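Local atomic coordinates of ARO (armadillo repeats only protein) (PDB entry 5EWP), a protein that probably serves as an armadillo-repeat scaffold for protein binding in the translocation and attachment of rhoptries to the apical pole of the malaria parasite. Residues Q174-L179 with K220-I225; H200-I205 with N244-R249. One frame throughout, in Å; residues are numbered along the deposited sequence.

How the contacts relate
The two contacts join different helix pairs near the C-terminal end of the chain, and the pairs pack on each other, the contact centres lying about 11 Å apart and their segments alternating in sequence. Contact 1 fits helix 171-177 against the turn that starts helix 224-231; contact 2 lays helix 192-205 beside helix 237-250. They meet in shared apolar packing, where L179 and L175 of contact 1 touch L201 of contact 2, and I225 touches L247. Contact 1 is largely buried and sets aliphatic groups against a turn whose two serine hydroxyls bond to the carbonyl of V219. Contact 2 has a leucine and isoleucine core but an outer edge where a glutamate and an arginine share a water.

Contact 1 of 2, residues Q174-L179 with K220-I225; sequences QLVNLL and KNSNSI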
loop_
_atom_site.group_PDB
_atom_site.type_symbol
_atom_site.label_atom_id
_atom_site.label_comp_id
_atom_site.label_asym_id
_atom_site.label_seq_id
_atom_site.Cartn_x
_atom_site.Cartn_y
_atom_site.Cartn_z
ATOM N N GLN A 174 9.759 -4.586 9.113
ATOM C CA GLN A 174 9.412 -4.886 7.731
ATOM C C GLN A 174 10.015 -3.872 6.762
ATOM O O GLN A 174 10.505 -4.248 5.699
ATOM C CB GLN A 174 7.900 -4.954 7.558
ATOM C CG GLN A 174 7.264 -6.067 8.332
ATOM C CD GLN A 174 8.009 -7.377 8.166
ATOM O OE1 GLN A 174 8.309 -7.797 7.050
ATOM N NE2 GLN A 174 8.331 -8.014 9.283
ATOM N N LEU A 175 9.990 -2.584 7.118
ATOM C CA LEU A 175 10.589 -1.579 6.250
ATOM C C LEU A 175 12.061 -1.797 6.038
ATOM O O LEU A 175 12.572 -1.664 4.924
ATOM C CB LEU A 175 10.412 -0.164 6.812
ATOM C CG LEU A 175 9.198 0.657 6.461
ATOM C CD1 LEU A 175 9.401 2.082 7.022
ATOM C CD2 LEU A 175 9.037 0.661 4.940
ATOM N N VAL A 176 12.755 -2.092 7.131
ATOM C CA VAL A 176 14.189 -2.290 7.074
ATOM C C VAL A 176 14.483 -3.507 6.205
ATOM O O VAL A 176 15.435 -3.508 5.429
ATOM C CB VAL A 176 14.797 -2.431 8.488
ATOM C CG1 VAL A 176 16.232 -2.931 8.416
ATOM C CG2 VAL A 176 14.745 -1.090 9.209
ATOM N N ASN A 177 13.643 -4.534 6.302
ATOM C CA ASN A 177 13.797 -5.701 5.440
ATOM C C ASN A 177 13.636 -5.392 3.957
ATOM O O ASN A 177 14.211 -6.076 3.107
ATOM C CB ASN A 177 12.800 -6.791 5.827
ATOM C CG ASN A 177 13.157 -7.461 7.131
ATOM O OD1 ASN A 177 14.200 -7.176 7.723
ATOM N ND2 ASN A 177 12.294 -8.360 7.591
ATOM N N LEU A 178 12.878 -4.352 3.632
ATOM C CA LEU A 178 12.735 -3.968 2.234
ATOM C C LEU A 178 14.036 -3.406 1.673
ATOM O O LEU A 178 14.178 -3.274 0.463
ATOM C CB LEU A 178 11.599 -2.949 2.051
ATOM C CG LEU A 178 10.189 -3.494 2.327
ATOM C CD1 LEU A 178 9.099 -2.444 2.112
ATOM C CD2 LEU A 178 9.920 -4.706 1.491
ATOM N N LEU A 179 14.992 -3.086 2.546
ATOM C CA LEU A 179 16.293 -2.606 2.084
ATOM C C LEU A 179 17.170 -3.730 1.512
ATOM O O LEU A 179 18.119 -3.472 0.765
ATOM C CB LEU A 179 17.050 -1.926 3.226
ATOM C CG LEU A 179 16.409 -0.697 3.867
ATOM C CD1 LEU A 179 17.175 -0.319 5.142
ATOM C CD2 LEU A 179 16.386 0.463 2.887
ATOM N N LYS A 220 17.866 2.757 14.461
ATOM C CA LYS A 220 19.196 2.277 14.827
ATOM C C LYS A 220 19.116 0.855 15.362
ATOM O O LYS A 220 19.969 0.019 15.063
ATOM C CB LYS A 220 19.844 3.191 15.868
ATOM C CG LYS A 220 20.396 4.483 15.307
ATOM C CD LYS A 220 21.001 5.343 16.415
ATOM C CE LYS A 220 21.632 6.607 15.855
ATOM N NZ LYS A 220 22.267 7.445 16.916
ATOM N N ASN A 221 18.083 0.578 16.149
ATOM C CA ASN A 221 17.910 -0.750 16.717
ATOM C C ASN A 221 17.292 -1.704 15.702
ATOM O O ASN A 221 16.253 -2.310 15.960
ATOM C CB ASN A 221 17.035 -0.691 17.970
ATOM C CG ASN A 221 17.659 0.139 19.080
ATOM O OD1 ASN A 221 18.880 0.283 19.154
ATOM N ND2 ASN A 221 16.816 0.693 19.949
ATOM N N SER A 222 17.948 -1.840 14.552
ATOM C CA SER A 222 17.481 -2.724 13.487
ATOM C C SER A 222 18.635 -3.069 12.553
ATOM O O SER A 222 19.766 -2.641 12.776
ATOM C CB SER A 222 16.345 -2.068 12.684
ATOM O OG SER A 222 16.863 -1.084 11.800
ATOM N N ASN A 223 18.339 -3.809 11.490
ATOM C CA ASN A 223 19.348 -4.151 10.488
ATOM C C ASN A 223 19.602 -3.028 9.497
ATOM O O ASN A 223 20.169 -3.266 8.436
ATOM C CB ASN A 223 18.938 -5.395 9.700
ATOM C CG ASN A 223 19.028 -6.661 10.517
ATOM O OD1 ASN A 223 18.169 -7.538 10.415
ATOM N ND2 ASN A 223 20.058 -6.757 11.348
ATOM N N SER A 224 19.170 -1.813 9.832
ATOM C CA SER A 224 19.242 -0.704 8.888
ATOM C C SER A 224 20.668 -0.426 8.430
ATOM O O SER A 224 20.940 -0.393 7.233
ATOM C CB SER A 224 18.641 0.574 9.496
ATOM O OG SER A 224 19.334 0.977 10.672
ATOM N N ILE A 225 21.573 -0.242 9.386
ATOM C CA ILE A 225 22.957 0.106 9.072
ATOM C C ILE A 225 23.616 -0.984 8.227
ATOM O O ILE A 225 24.249 -0.694 7.213
ATOM C CB ILE A 225 23.769 0.353 10.357
ATOM C CG1 ILE A 225 23.280 1.634 11.034
ATOM C CG2 ILE A 225 25.251 0.445 10.050
ATOM C CD1 ILE A 225 23.844 1.856 12.413
#
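V176 points both of its methyl groups at the turn formed by S222, N223 and S224, and these touches make up most of the contact. CG1 of V176, set anti to its own backbone nitrogen (chi1 168°), presses against the peptide link between N223 and S224, 3.5 Å from N223 C and 3.4 Å from S224 N. V176 CG1 also lies 3.9 Å from N223 CB, at the base of the asparagine side chain. The other methyl, V176 CG2, approaches the hydroxyl of S222, with 3.3 Å to S222 OG.

The first torsion of S222 (chi1 76°) places OG between its backbone nitrogen and carbonyl carbon, where it can reach the amide two residues on: S222 OG accepts a bond from S224 N at 3.1 Å, with an angle of 142° at the hydrogen. This is an ST turn, and it ties down the first residue of helix 224-231 even though N223, at the N-cap position, makes no capping bond with its side chain. The hydroxyls of S222 and S224 both bond to the carbonyl oxygen of V219, which draws the turn back onto the end of helix 213-220. The valine packs beside a hydroxyl, S222 OG, and an amide, S224 N, that are bonded to each other. Its own carbonyl makes a weak bond to the side chain of N227.

Further on, L179 gives a looser touch through one methyl, CD1, which lies 4.3 Å from S224 CA.

Around the pair, helix 192-205 lies against L175, L178 and L179, while helix 142-156 packs on L175 and L178 through A149. On the other segment, S224 and I225 rest on L250 of helix 237-250.

Contact 2 of 2, residues H200-I205 with N244-R249; sequences HLEDFI and NVLLLR
L246 pushes its isobutyl group into the side of helix 192-205, and its two methyls divide the work. L246 CD2 lies 3.9 Å from L201 CB, with L201 lying across L246, roughly perpendicular; L246 CD1 meets the tip of I205, 3.9 Å from I205 CD1, and the stem of E202 at CG. With its CG anti to the backbone nitrogen (chi1 178°), L246 holds this fork between one-turn neighbours L201 and I205.

Toward the edge, the extended E202 runs antiparallel alongside L246 and brings E202 OE2 to 3.7 Å from V245 CG1. One water then bridges the helices: it donates a weak bond to E202 OE2 at 2.7 Å and accepts from R249 NH2 at 3.1 Å. The arginine's aliphatic part also passes I205, with R249 CD 4.2 Å from I205 CG2.

Outside this shell, R249 NH1 also makes a salt bridge to E211, while E202 reaches the guanidinium through the water and may also feel its charge at longer range. L201 is backed by L175, V176 and L179, and L246 by L228.

The two short segments run in roughly the same direction at 35° to each other, and their axes approach to 11.1 Å at the closest. Near-parallel packing of this kind, through L201, I205 and L246, is consistent with the stacked helical layers of an armadillo-type superhelix, here near its C-terminal end.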
loop_
_atom_site.group_PDB
_atom_site.type_symbol
_atom_site.label_atom_id
_atom_site.label_comp_id
_atom_site.label_asym_id
_atom_site.label_seq_id
_atom_site.Cartn_x
_atom_site.Cartn_y
_atom_site.Cartn_z
ATOM N N HIS A 200 11.168 6.141 3.066
ATOM C CA HIS A 200 10.168 5.876 4.092
ATOM C C HIS A 200 10.781 5.961 5.494
ATOM O O HIS A 200 10.180 6.518 6.410
ATOM C CB HIS A 200 9.522 4.496 3.883
ATOM C CG HIS A 200 8.776 4.354 2.590
ATOM N ND1 HIS A 200 8.237 5.429 1.912
ATOM C CD2 HIS A 200 8.485 3.255 1.844
ATOM C CE1 HIS A 200 7.637 4.999 0.814
ATOM N NE2 HIS A 200 7.779 3.685 0.747
ATOM N N LEU A 201 11.969 5.384 5.661
ATOM C CA LEU A 201 12.646 5.402 6.948
ATOM C C LEU A 201 12.994 6.826 7.380
ATOM O O LEU A 201 12.813 7.185 8.541
ATOM C CB LEU A 201 13.903 4.532 6.892
ATOM C CG LEU A 201 13.604 3.031 6.833
ATOM C CD1 LEU A 201 14.852 2.237 6.434
ATOM C CD2 LEU A 201 13.044 2.545 8.170
ATOM N N GLU A 202 13.463 7.638 6.440
ATOM C CA GLU A 202 13.716 9.042 6.729
ATOM C C GLU A 202 12.438 9.744 7.185
ATOM O O GLU A 202 12.457 10.509 8.157
ATOM C CB GLU A 202 14.301 9.749 5.504
ATOM C CG GLU A 202 15.729 9.340 5.180
ATOM C CD GLU A 202 16.318 10.136 4.028
ATOM O OE1 GLU A 202 15.557 10.497 3.104
ATOM O OE2 GLU A 202 17.542 10.397 4.045
ATOM N N ASP A 203 11.329 9.476 6.494
ATOM C CA ASP A 203 10.056 10.109 6.829
ATOM C C ASP A 203 9.537 9.684 8.193
ATOM O O ASP A 203 8.808 10.430 8.853
ATOM C CB ASP A 203 9.013 9.810 5.744
ATOM C CG ASP A 203 9.314 10.546 4.447
ATOM O OD1 ASP A 203 10.223 11.411 4.460
ATOM O OD2 ASP A 203 8.647 10.286 3.428
ATOM N N PHE A 204 9.912 8.482 8.608
ATOM C CA PHE A 204 9.605 7.994 9.945
ATOM C C PHE A 204 10.420 8.760 10.991
ATOM O O PHE A 204 9.893 9.181 12.014
ATOM C CB PHE A 204 9.908 6.492 10.050
ATOM C CG PHE A 204 9.564 5.890 11.382
ATOM C CD1 PHE A 204 8.261 5.531 11.675
ATOM C CD2 PHE A 204 10.546 5.662 12.331
ATOM C CE1 PHE A 204 7.928 4.968 12.904
ATOM C CE2 PHE A 204 10.234 5.089 13.555
ATOM C CZ PHE A 204 8.921 4.744 13.851
ATOM N N ILE A 205 11.710 8.922 10.723
ATOM C CA ILE A 205 12.617 9.532 11.696
ATOM C C ILE A 205 12.316 11.016 11.865
ATOM O O ILE A 205 12.394 11.543 12.974
ATOM C CB ILE A 205 14.095 9.350 11.277
ATOM C CG1 ILE A 205 14.491 7.871 11.337
ATOM C CG2 ILE A 205 15.036 10.197 12.156
ATOM C CD1 ILE A 205 15.733 7.546 10.540
ATOM N N ASN A 244 23.949 6.310 1.492
ATOM C CA ASN A 244 24.997 7.012 2.217
ATOM C C ASN A 244 24.424 8.048 3.174
ATOM O O ASN A 244 24.836 8.124 4.331
ATOM C CB ASN A 244 25.971 7.679 1.241
ATOM C CG ASN A 244 27.277 8.082 1.906
ATOM O OD1 ASN A 244 27.770 7.398 2.805
ATOM N ND2 ASN A 244 27.846 9.199 1.462
ATOM N N VAL A 245 23.463 8.830 2.687
ATOM C CA VAL A 245 22.843 9.890 3.481
ATOM C C VAL A 245 22.147 9.373 4.742
ATOM O O VAL A 245 22.363 9.906 5.836
ATOM C CB VAL A 245 21.824 10.687 2.643
ATOM C CG1 VAL A 245 21.023 11.633 3.525
ATOM C CG2 VAL A 245 22.536 11.460 1.541
ATOM N N LEU A 246 21.318 8.339 4.602
ATOM C CA LEU A 246 20.627 7.796 5.766
ATOM C C LEU A 246 21.615 7.116 6.698
ATOM O O LEU A 246 21.479 7.202 7.919
ATOM C CB LEU A 246 19.524 6.818 5.351
ATOM C CG LEU A 246 18.744 6.132 6.483
ATOM C CD1 LEU A 246 18.176 7.130 7.482
ATOM C CD2 LEU A 246 17.627 5.265 5.912
ATOM N N LEU A 247 22.612 6.453 6.115
ATOM C CA LEU A 247 23.638 5.760 6.889
ATOM C C LEU A 247 24.349 6.724 7.836
ATOM O O LEU A 247 24.468 6.456 9.033
ATOM C CB LEU A 247 24.651 5.095 5.956
ATOM C CG LEU A 247 25.617 4.082 6.565
ATOM C CD1 LEU A 247 24.877 3.050 7.399
ATOM C CD2 LEU A 247 26.426 3.412 5.470
ATOM N N LEU A 248 24.792 7.856 7.293
ATOM C CA LEU A 248 25.444 8.901 8.077
ATOM C C LEU A 248 24.584 9.358 9.252
ATOM O O LEU A 248 25.101 9.663 10.326
ATOM C CB LEU A 248 25.782 10.104 7.191
ATOM C CG LEU A 248 26.778 9.873 6.052
ATOM C CD1 LEU A 248 27.013 11.163 5.272
ATOM C CD2 LEU A 248 28.086 9.301 6.580
ATOM N N ARG A 249 23.273 9.423 9.039
ATOM C CA ARG A 249 22.359 9.866 10.080
ATOM C C ARG A 249 22.309 8.887 11.245
ATOM O O ARG A 249 22.173 9.288 12.402
ATOM C CB ARG A 249 20.952 10.068 9.504
ATOM C CG ARG A 249 20.009 10.784 10.439
ATOM C CD ARG A 249 18.582 10.828 9.909
ATOM N NE ARG A 249 18.413 11.714 8.754
ATOM C CZ ARG A 249 18.264 13.035 8.832
ATOM N NH1 ARG A 249 18.308 13.643 10.010
ATOM N NH2 ARG A 249 18.105 13.757 7.730
HETATM O O HOH W 1 17.199 12.972 4.868
#